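Local coordinates for protein fucose-specific lectin (Aleuria aurantia, PDB 6GKE) that binds L-fucose on glycans, with strongest preference for alpha-1,6-linked core fucose, through five sites on a six-bladed beta-propeller that forms homodimers, at residues A[23-28]-A[302-307]; A[142-147]-A[166-171]; A[182-185]-A[189-192]; A[280-283]-A[287-290]. The protein carries 1 engineered substitution. All blocks are in the same frame, centred on the assembly; numbering follows the deposited sequence. Where two conformers were deposited one is given.

Interaction 1 (A[23-28]-A[302-307]); sequences QRVYFQ and AVVPTG. With FUC (alpha-L-fucopyranose), chain C.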
# COMPACT_ATOMS: atom_id res chain seq x y z
N GLN A 23 11.82 -13.75 -19.09
CA GLN A 23 11.94 -13.01 -17.85
C GLN A 23 11.01 -13.62 -16.81
O GLN A 23 9.92 -14.09 -17.13
CB GLN A 23 11.55 -11.54 -18.02
CG GLN A 23 12.43 -10.77 -18.98
CD GLN A 23 11.98 -9.33 -19.04
OE1 GLN A 23 12.22 -8.55 -18.12
NE2 GLN A 23 11.31 -8.98 -20.12
N ARG A 24 11.44 -13.56 -15.54
CA ARG A 24 10.56 -13.85 -14.43
C ARG A 24 10.72 -12.72 -13.41
O ARG A 24 11.82 -12.24 -13.18
CB ARG A 24 10.88 -15.19 -13.76
CG ARG A 24 10.91 -16.39 -14.69
CD ARG A 24 9.54 -16.78 -15.21
NE ARG A 24 9.57 -17.97 -16.07
CZ ARG A 24 9.76 -17.95 -17.39
NH1 ARG A 24 9.89 -16.81 -18.04
NH2 ARG A 24 9.82 -19.10 -18.05
N VAL A 25 9.60 -12.33 -12.80
CA VAL A 25 9.63 -11.35 -11.74
C VAL A 25 8.82 -11.90 -10.56
O VAL A 25 7.79 -12.55 -10.75
CB VAL A 25 9.16 -9.96 -12.22
CG1 VAL A 25 7.74 -9.96 -12.75
CG2 VAL A 25 9.34 -8.89 -11.16
N TYR A 26 9.35 -11.65 -9.36
CA TYR A 26 8.83 -12.16 -8.10
C TYR A 26 8.43 -10.98 -7.22
O TYR A 26 9.15 -9.98 -7.13
CB TYR A 26 9.88 -13.04 -7.38
CG TYR A 26 10.29 -14.18 -8.26
CD1 TYR A 26 9.50 -15.31 -8.38
CD2 TYR A 26 11.41 -14.08 -9.08
CE1 TYR A 26 9.81 -16.32 -9.28
CE2 TYR A 26 11.73 -15.08 -9.98
CZ TYR A 26 10.92 -16.19 -10.09
OH TYR A 26 11.21 -17.14 -11.02
N PHE A 27 7.27 -11.12 -6.58
CA PHE A 27 6.73 -10.10 -5.71
C PHE A 27 5.86 -10.79 -4.66
O PHE A 27 5.51 -11.96 -4.82
CB PHE A 27 5.92 -9.07 -6.52
CG PHE A 27 4.69 -9.63 -7.18
CD1 PHE A 27 4.74 -10.20 -8.45
CD2 PHE A 27 3.46 -9.61 -6.53
CE1 PHE A 27 3.60 -10.73 -9.04
CE2 PHE A 27 2.32 -10.13 -7.12
CZ PHE A 27 2.39 -10.68 -8.37
N GLN A 28 5.48 -10.05 -3.63
CA GLN A 28 4.66 -10.60 -2.57
C GLN A 28 3.23 -10.10 -2.70
O GLN A 28 2.98 -8.94 -3.06
CB GLN A 28 5.25 -10.23 -1.21
CG GLN A 28 4.67 -11.03 -0.05
CD GLN A 28 5.52 -10.89 1.19
OE1 GLN A 28 6.04 -9.80 1.49
NE2 GLN A 28 5.68 -11.98 1.92
N ALA A 302 5.28 -2.47 -20.73
CA ALA A 302 3.98 -3.06 -20.43
C ALA A 302 3.86 -3.34 -18.93
O ALA A 302 4.84 -3.70 -18.27
CB ALA A 302 3.80 -4.33 -21.23
N VAL A 303 2.65 -3.19 -18.40
CA VAL A 303 2.37 -3.42 -16.99
C VAL A 303 2.35 -4.93 -16.74
O VAL A 303 1.81 -5.70 -17.54
CB VAL A 303 1.04 -2.76 -16.55
CG1 VAL A 303 0.70 -3.08 -15.11
CG2 VAL A 303 1.07 -1.26 -16.78
N VAL A 304 2.94 -5.35 -15.63
CA VAL A 304 2.99 -6.74 -15.24
C VAL A 304 1.75 -7.05 -14.41
O VAL A 304 1.49 -6.36 -13.43
CB VAL A 304 4.25 -7.06 -14.43
CG1 VAL A 304 4.35 -8.54 -14.10
CG2 VAL A 304 5.52 -6.58 -15.12
N PRO A 305 0.97 -8.11 -14.73
CA PRO A 305 -0.21 -8.44 -13.94
C PRO A 305 0.16 -8.94 -12.54
O PRO A 305 1.12 -9.70 -12.38
CB PRO A 305 -0.89 -9.55 -14.76
CG PRO A 305 0.25 -10.20 -15.50
CD PRO A 305 1.19 -9.06 -15.84
N THR A 306 -0.63 -8.51 -11.55
CA THR A 306 -0.40 -8.86 -10.15
C THR A 306 -1.73 -9.20 -9.45
O THR A 306 -1.90 -8.93 -8.26
CB THR A 306 0.32 -7.73 -9.40
OG1 THR A 306 -0.43 -6.52 -9.50
CG2 THR A 306 1.71 -7.47 -9.92
N GLY A 307 -2.65 -9.82 -10.19
CA GLY A 307 -3.88 -10.34 -9.62
C GLY A 307 -4.96 -9.28 -9.49
O GLY A 307 -4.71 -8.08 -9.55
C1 FUC C . 7.79 -21.74 -16.36
C2 FUC C . 7.16 -21.23 -15.08
C3 FUC C . 7.95 -21.70 -13.86
C4 FUC C . 9.42 -21.34 -14.02
C5 FUC C . 9.94 -21.93 -15.32
C6 FUC C . 11.40 -21.59 -15.60
O1 FUC C . 7.59 -23.14 -16.40
O2 FUC C . 5.82 -21.73 -14.99
O3 FUC C . 7.39 -21.15 -12.67
O4 FUC C . 9.62 -19.92 -14.05
O5 FUC C . 9.17 -21.40 -16.41
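Phe27 and Thr306 make the larger of two apolar contacts between strand 22-28 and the chain that follows strand 297-300. The methyl CG2 of Thr306 sits over one face of the Phe27 ring, 3.9 Å from its centroid and displaced toward the rim. This is a CH-pi contact. Its closest ring atom is Phe27 CZ, 3.6 Å from Thr306 CG2. The ring gets there because Phe27 CG lies between the backbone N and the carbonyl carbon (chi1 65°). Phe4 meets the same ring edge-to-face.

The second apolar contact is between two methyls. Val25 CG1 meets Val304 CG1 at 3.9 Å.

Polar bonds serve the sugar on the other face of the strand. Arg24 NE donates to O4 of the fucose of chain C at 2.8 Å. Arg24 NH2 donates to its ring oxygen O5 at 2.9 Å. The remaining nitrogen, Arg24 NH1, bonds the carbonyl Gln23 O at 2.9 Å, with an N-H...O angle of 162°. Gln22 OE1 takes NH1 as well, which should limit rotation of the guanidinium. Glu36 and Trp97 also bond this fucose.

Strand 22-28 lies between strands 10-15 and 33-40 of the first blade. Residues 302-307 pack against the face of it that carries Val25 and Phe27, and Leu287 of strand 286-293 touches Val25, Val304 and Thr306. The contact therefore joins the first and last blades of the propeller.

Interaction 2 (A[142-147]-A[166-171]); sequences SSIHEY and TGIGAT. With FUC (alpha-L-fucopyranose), chain E.
Ile144 and Ile168 meet across two different sheets, and the contact is thin: only about 108 Å² is buried, with only side-chain atoms within 4.5 Å of each other. It belongs to the six-bladed beta-propeller, where neighbouring blades pack sheet against sheet. Strand 142-149 is the third strand of one four-stranded blade. Strand 168-174 is the first strand of the next.

Ile144 is the central residue. Its side chain leaves the strand toward the other segment, and two of its carbons touch separate partners. CG1 faces CD1 of Ile168 at 4.3 Å, a loose approach. The terminal methyl CD1 meets the methyl CG2 of Thr166 at 4.4 Å. Ile144 has a second conformer, so these two distances describe one of its positions. Tyr182 of strand 177-183 touches both Ile144 and Thr166, and Phe159 and Tyr133 also pack on Ile144. The small apolar patch is thus buried inside a wider interblade layer.

Two residues along from Ile144, Glu146 points elsewhere and holds a fucose. Its CG stands opposite the backbone N (chi1 178°) and the chain continues extended, which carries the carboxylate out to the sugar. O3 of the fucose of chain E donates to Glu146 OE1 at 2.6 Å, and its O4 donates to OE2 at 2.7 Å. Arg131 and Trp199 bond the same fucose, so this site draws on both blades. Ala157 N also bonds OE1, which gives that oxygen a second donor.

On the opposing segment, Thr166 OG1 donates to Gly167 O at 2.7 Å, in the carbonyl plane and on a lone pair.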
# COMPACT_ATOMS: atom_id res chain seq x y z
N SER A 142 25.79 -0.92 10.41
CA SER A 142 25.79 -2.38 10.31
C SER A 142 26.58 -2.83 9.07
O SER A 142 26.65 -2.12 8.07
CB SER A 142 24.38 -2.91 10.27
OG SER A 142 23.69 -2.64 11.48
N SER A 143 27.12 -4.04 9.14
CA SER A 143 27.86 -4.60 8.02
C SER A 143 26.94 -5.40 7.09
O SER A 143 25.80 -5.74 7.44
CB SER A 143 29.01 -5.45 8.49
OG SER A 143 28.53 -6.60 9.17
N ILE A 144 27.46 -5.67 5.90
CA ILE A 144 26.86 -6.64 5.00
C ILE A 144 27.58 -7.97 5.19
O ILE A 144 28.80 -8.02 5.28
CB ILE A 144 26.92 -6.13 3.55
CG1 ILE A 144 25.99 -4.93 3.37
CG2 ILE A 144 26.61 -7.25 2.56
CD1 ILE A 144 26.29 -4.12 2.14
N HIS A 145 26.78 -9.04 5.25
CA HIS A 145 27.26 -10.39 5.39
C HIS A 145 26.94 -11.18 4.12
O HIS A 145 25.98 -10.87 3.42
CB HIS A 145 26.63 -11.06 6.61
CG HIS A 145 27.04 -10.43 7.89
ND1 HIS A 145 28.06 -10.93 8.66
CD2 HIS A 145 26.61 -9.31 8.51
CE1 HIS A 145 28.22 -10.17 9.73
NE2 HIS A 145 27.34 -9.17 9.66
N GLU A 146 27.73 -12.23 3.89
CA GLU A 146 27.63 -13.05 2.69
C GLU A 146 27.46 -14.52 3.10
O GLU A 146 28.18 -15.00 3.98
CB GLU A 146 28.91 -12.87 1.89
CG GLU A 146 29.02 -13.68 0.61
CD GLU A 146 30.42 -13.67 0.04
OE1 GLU A 146 31.35 -13.98 0.81
OE2 GLU A 146 30.58 -13.35 -1.17
N TYR A 147 26.55 -15.22 2.42
CA TYR A 147 26.47 -16.69 2.50
C TYR A 147 26.82 -17.24 1.11
O TYR A 147 26.49 -16.64 0.09
CB TYR A 147 25.13 -17.19 3.08
CG TYR A 147 25.37 -18.07 4.29
CD1 TYR A 147 25.73 -17.50 5.50
CD2 TYR A 147 25.40 -19.45 4.19
CE1 TYR A 147 26.09 -18.27 6.59
CE2 TYR A 147 25.76 -20.24 5.27
CZ TYR A 147 26.11 -19.65 6.48
OH TYR A 147 26.50 -20.41 7.55
N THR A 166 20.12 -0.82 4.41
CA THR A 166 20.59 -0.36 3.10
C THR A 166 20.06 -1.24 1.96
O THR A 166 19.97 -2.46 2.06
CB THR A 166 22.12 -0.37 3.05
OG1 THR A 166 22.53 0.16 1.79
CG2 THR A 166 22.73 -1.74 3.25
N GLY A 167 19.84 -0.59 0.82
CA GLY A 167 19.79 -1.31 -0.43
C GLY A 167 21.10 -2.04 -0.67
O GLY A 167 22.16 -1.60 -0.21
N ILE A 168 21.03 -3.16 -1.40
CA ILE A 168 22.21 -3.94 -1.77
C ILE A 168 22.03 -4.37 -3.22
O ILE A 168 21.02 -4.98 -3.55
CB ILE A 168 22.43 -5.17 -0.88
CG1 ILE A 168 22.34 -4.85 0.62
CG2 ILE A 168 23.76 -5.83 -1.23
CD1 ILE A 168 22.31 -6.07 1.51
N GLY A 169 23.01 -4.05 -4.07
CA GLY A 169 23.11 -4.58 -5.41
C GLY A 169 24.28 -5.55 -5.49
O GLY A 169 25.30 -5.32 -4.86
N ALA A 170 24.12 -6.64 -6.24
CA ALA A 170 25.18 -7.66 -6.32
C ALA A 170 25.24 -8.21 -7.74
O ALA A 170 24.23 -8.69 -8.25
CB ALA A 170 24.93 -8.76 -5.32
N THR A 171 26.42 -8.20 -8.34
CA THR A 171 26.55 -8.73 -9.69
C THR A 171 27.91 -9.43 -9.85
O THR A 171 28.92 -8.96 -9.32
CB THR A 171 26.30 -7.62 -10.72
OG1 THR A 171 26.28 -8.19 -12.04
CG2 THR A 171 27.31 -6.50 -10.68
C1 FUC E . 34.56 -17.39 -1.37
C2 FUC E . 34.02 -16.41 -0.33
C3 FUC E . 34.40 -14.99 -0.76
C4 FUC E . 33.91 -14.70 -2.18
C5 FUC E . 34.56 -15.72 -3.10
C6 FUC E . 34.20 -15.52 -4.55
O1 FUC E . 35.98 -17.41 -1.24
O2 FUC E . 34.54 -16.75 0.97
O3 FUC E . 33.90 -14.03 0.18
O4 FUC E . 32.49 -14.87 -2.30
O5 FUC E . 34.17 -17.04 -2.70

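Interaction 3 (A[182-185]-A[189-192]); sequences YQAT and IREH. With FUC (alpha-L-fucopyranose), chain F.
Tyr182 and Arg190 bury the most surface here and form an antiparallel hydrogen-bonded pair. Arg190 N donates to Tyr182 O at 2.8 Å and Tyr182 N donates to Arg190 O at 3.2 Å. The second bond is less straight, at 157°.

The side chains of this pair lie on one face of the sheet. With CG between the backbone N and carbonyl carbon (chi1 62°), the Tyr182 ring leans back over the neighbouring strand. Arg190 CB lies 4.2 Å from the ring centroid, off-centre, as a CH-pi contact. Beyond it Arg190 CG touches Ala184 CB, and the guanidinium leads away to a salt bridge with Asp186. A water in the plane of the Tyr182 ring bonds Tyr182 OH at 2.7 Å, and also binds Glu191 O and His192 ND1.

Ile189 buries the next largest area. Its CA makes a C-H...O contact with Tyr182 O.

Glu191 points away from the hairpin partner. Its OE1 accepts a hydrogen bond from O3 of the fucose of chain F at 2.6 Å, and OE2 one from O4. Arg179, Gly203 and Trp245 also bond this sugar. This is a propeller-blade beta hairpin with a fucose site at its border with the next blade.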
# COMPACT_ATOMS: atom_id res chain seq x y z
N TYR A 182 26.20 -0.73 -2.12
CA TYR A 182 25.41 -0.49 -0.91
C TYR A 182 25.51 0.99 -0.56
O TYR A 182 26.35 1.68 -1.11
CB TYR A 182 25.92 -1.38 0.23
CG TYR A 182 27.34 -1.09 0.62
CD1 TYR A 182 28.41 -1.65 -0.05
CD2 TYR A 182 27.62 -0.19 1.64
CE1 TYR A 182 29.72 -1.34 0.28
CE2 TYR A 182 28.93 0.12 1.99
CZ TYR A 182 29.98 -0.46 1.31
OH TYR A 182 31.26 -0.13 1.65
N GLN A 183 24.68 1.45 0.37
CA GLN A 183 24.70 2.84 0.77
C GLN A 183 25.34 2.94 2.16
O GLN A 183 24.84 2.38 3.13
CB GLN A 183 23.30 3.44 0.74
CG GLN A 183 23.29 4.94 0.99
CD GLN A 183 21.93 5.55 0.73
OE1 GLN A 183 20.90 4.96 1.06
NE2 GLN A 183 21.92 6.74 0.16
N ALA A 184 26.48 3.65 2.21
CA ALA A 184 27.24 3.81 3.44
C ALA A 184 26.62 4.91 4.30
O ALA A 184 25.72 5.62 3.86
CB ALA A 184 28.68 4.12 3.10
N THR A 185 27.15 5.07 5.51
CA THR A 185 26.55 5.94 6.51
C THR A 185 26.62 7.42 6.11
O THR A 185 25.90 8.21 6.70
CB THR A 185 27.19 5.72 7.89
OG1 THR A 185 28.61 5.81 7.78
CG2 THR A 185 26.81 4.38 8.49
N ILE A 189 26.54 5.84 -2.17
CA ILE A 189 26.64 4.49 -2.72
C ILE A 189 28.13 4.18 -2.82
O ILE A 189 28.89 4.98 -3.37
CB ILE A 189 25.97 4.34 -4.10
CG1 ILE A 189 24.63 5.07 -4.21
CG2 ILE A 189 25.83 2.86 -4.44
CD1 ILE A 189 23.58 4.52 -3.29
N ARG A 190 28.54 3.02 -2.31
CA ARG A 190 29.91 2.55 -2.35
C ARG A 190 29.93 1.14 -2.96
O ARG A 190 28.89 0.53 -3.18
CB ARG A 190 30.51 2.52 -0.94
CG ARG A 190 30.54 3.86 -0.24
CD ARG A 190 31.61 4.79 -0.78
NE ARG A 190 31.72 5.98 0.04
CZ ARG A 190 32.58 6.97 -0.18
NH1 ARG A 190 33.45 6.89 -1.16
NH2 ARG A 190 32.54 8.04 0.61
N GLU A 191 31.14 0.66 -3.22
CA GLU A 191 31.37 -0.56 -3.98
C GLU A 191 32.42 -1.40 -3.25
O GLU A 191 33.45 -0.89 -2.85
CB GLU A 191 31.87 -0.17 -5.37
CG GLU A 191 32.19 -1.33 -6.30
CD GLU A 191 32.86 -0.87 -7.59
OE1 GLU A 191 33.82 -0.08 -7.49
OE2 GLU A 191 32.43 -1.30 -8.69
N HIS A 192 32.15 -2.71 -3.13
CA HIS A 192 33.11 -3.67 -2.60
C HIS A 192 33.36 -4.72 -3.69
O HIS A 192 32.42 -5.12 -4.38
CB HIS A 192 32.64 -4.28 -1.27
CG HIS A 192 33.72 -4.39 -0.25
ND1 HIS A 192 34.39 -3.28 0.22
CD2 HIS A 192 34.23 -5.46 0.39
CE1 HIS A 192 35.28 -3.67 1.10
NE2 HIS A 192 35.21 -5.00 1.23
C1 FUC F . 37.61 -2.04 -10.04
C2 FUC F . 36.68 -1.06 -9.35
C3 FUC F . 35.83 -0.32 -10.38
C4 FUC F . 35.08 -1.33 -11.25
C5 FUC F . 36.11 -2.22 -11.94
C6 FUC F . 35.47 -3.28 -12.82
O1 FUC F . 38.58 -1.27 -10.75
O2 FUC F . 37.45 -0.15 -8.55
O3 FUC F . 34.96 0.61 -9.74
O4 FUC F . 34.24 -2.17 -10.47
O5 FUC F . 36.89 -2.90 -10.94
O HOH W 1 33.32 -0.69 -0.01

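Interaction 4 (A[280-283]-A[287-290]); sequences FQAS and LQQW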
# COMPACT_ATOMS: atom_id res chain seq x y z
N PHE A 280 9.48 -1.40 -10.90
CA PHE A 280 9.10 -0.50 -9.83
C PHE A 280 7.61 -0.68 -9.53
O PHE A 280 6.88 -1.34 -10.27
CB PHE A 280 9.47 0.95 -10.18
CG PHE A 280 8.74 1.58 -11.34
CD1 PHE A 280 9.22 1.46 -12.64
CD2 PHE A 280 7.60 2.34 -11.13
CE1 PHE A 280 8.57 2.07 -13.70
CE2 PHE A 280 6.95 2.95 -12.19
CZ PHE A 280 7.43 2.82 -13.47
N GLN A 281 7.19 -0.09 -8.41
CA GLN A 281 5.81 -0.21 -7.94
C GLN A 281 5.14 1.16 -7.97
O GLN A 281 5.66 2.13 -7.42
CB GLN A 281 5.77 -0.82 -6.54
CG GLN A 281 4.36 -1.01 -6.00
CD GLN A 281 4.36 -1.69 -4.65
OE1 GLN A 281 4.93 -1.19 -3.68
NE2 GLN A 281 3.74 -2.87 -4.58
N ALA A 282 3.96 1.21 -8.59
CA ALA A 282 3.24 2.44 -8.85
C ALA A 282 1.79 2.31 -8.37
O ALA A 282 1.35 1.24 -7.94
CB ALA A 282 3.29 2.77 -10.32
N SER A 283 1.04 3.40 -8.48
CA SER A 283 -0.39 3.39 -8.18
C SER A 283 -1.07 2.27 -8.97
O SER A 283 -0.69 1.97 -10.10
CB SER A 283 -1.02 4.72 -8.46
OG SER A 283 -0.99 5.00 -9.85
N LEU A 287 2.72 -3.23 -10.87
CA LEU A 287 4.11 -3.59 -11.13
C LEU A 287 4.44 -3.12 -12.55
O LEU A 287 3.87 -3.60 -13.53
CB LEU A 287 4.26 -5.10 -10.97
CG LEU A 287 5.64 -5.69 -11.21
CD1 LEU A 287 6.72 -4.99 -10.41
CD2 LEU A 287 5.63 -7.18 -10.89
N GLN A 288 5.34 -2.14 -12.62
CA GLN A 288 5.73 -1.49 -13.84
C GLN A 288 7.21 -1.77 -14.10
O GLN A 288 7.92 -2.27 -13.23
CB GLN A 288 5.56 0.02 -13.73
CG GLN A 288 4.21 0.49 -13.22
CD GLN A 288 3.29 1.02 -14.28
OE1 GLN A 288 3.69 1.32 -15.41
NE2 GLN A 288 2.04 1.19 -13.89
N GLN A 289 7.70 -1.39 -15.28
CA GLN A 289 9.12 -1.47 -15.52
C GLN A 289 9.57 -0.44 -16.55
O GLN A 289 8.83 -0.09 -17.48
CB GLN A 289 9.53 -2.83 -16.06
CG GLN A 289 8.99 -3.09 -17.46
CD GLN A 289 9.75 -4.21 -18.12
OE1 GLN A 289 9.25 -5.31 -18.26
NE2 GLN A 289 10.99 -3.93 -18.49
N TRP A 290 10.81 0.01 -16.36
CA TRP A 290 11.60 0.65 -17.36
C TRP A 290 12.24 -0.44 -18.23
O TRP A 290 12.62 -1.49 -17.73
CB TRP A 290 12.68 1.51 -16.72
CG TRP A 290 12.13 2.71 -16.03
CD1 TRP A 290 11.83 2.83 -14.70
CD2 TRP A 290 11.74 3.94 -16.65
NE1 TRP A 290 11.32 4.07 -14.45
CE2 TRP A 290 11.25 4.78 -15.62
CE3 TRP A 290 11.80 4.43 -17.96
CZ2 TRP A 290 10.80 6.07 -15.88
CZ3 TRP A 290 11.35 5.71 -18.21
CH2 TRP A 290 10.86 6.52 -17.18
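Phe280 and Gln288 form an antiparallel hydrogen-bonded pair in a beta hairpin. Their strands, 275-282 and 286-293, are the two middle strands of the last blade of the propeller. Both backbone bonds are 2.9 Å long: Phe280 N donates to Gln288 O, and Gln288 N donates to Phe280 O. The next pair, Gln281 with Leu287, is non-hydrogen-bonded. The short strand segments run at 129° to each other, far from exactly antiparallel.

Most of the buried side-chain surface lies on the face that carries Phe280 and Gln288. Gln288 CB sits over the Phe280 ring, 3.6 Å from its centroid and offset toward the rim. This is a CH-pi contact, with Phe280 CZ 3.4 Å from Gln288 CB. Gln288 CG, anti to the carbonyl carbon (chi1 -50°), touches Ala282 CB at 3.8 Å. The chain then bends at chi2, which turns the amide aside. Its NE2 bonds Ser286 OG and its OE1 accepts from Arg256, which should hold the amide in place.

Trp290 reaches the Phe280 ring too. Phe280 CE1 lies 3.5 Å from Trp290 CD1. The five-membered ring of Trp290 is oblique to the Phe280 ring, with planes at 34°. Trp290 also packs on Trp298, a fucose-binding residue of strand 297-300.

Leu287, on the other face, rests its CD1 against Phe280 O, and its side chain touches Phe27 of the first blade. The backbone bonds fix the hairpin register. The buried glutamine serves twice, its aliphatic part against the aromatic ring and its amide in hydrogen bonds.

Overall arrangement
Interactions 2, 3 and 4 follow one another along the chain, all nested inside the long loop closed by interaction 1. Interactions 1 and 4 are neighbours, with centres about 9 Å apart. They touch through Val304 N and Leu287 O, 2.9 Å apart in a probable hydrogen bond. Together they close the propeller where its last blade meets its first. Interactions 2 and 3 also have centres about 9 Å apart and share the blade of strands 168-174 and 177-183. There Thr166 OG1 and Gln183 N, 2.9 Å apart, probably hydrogen-bond. Centres of the two groups lie about 24 to 29 Å apart. Interactions 1, 2 and 3 each hold a residue of a different fucose site, so the repeated blades offer several sites.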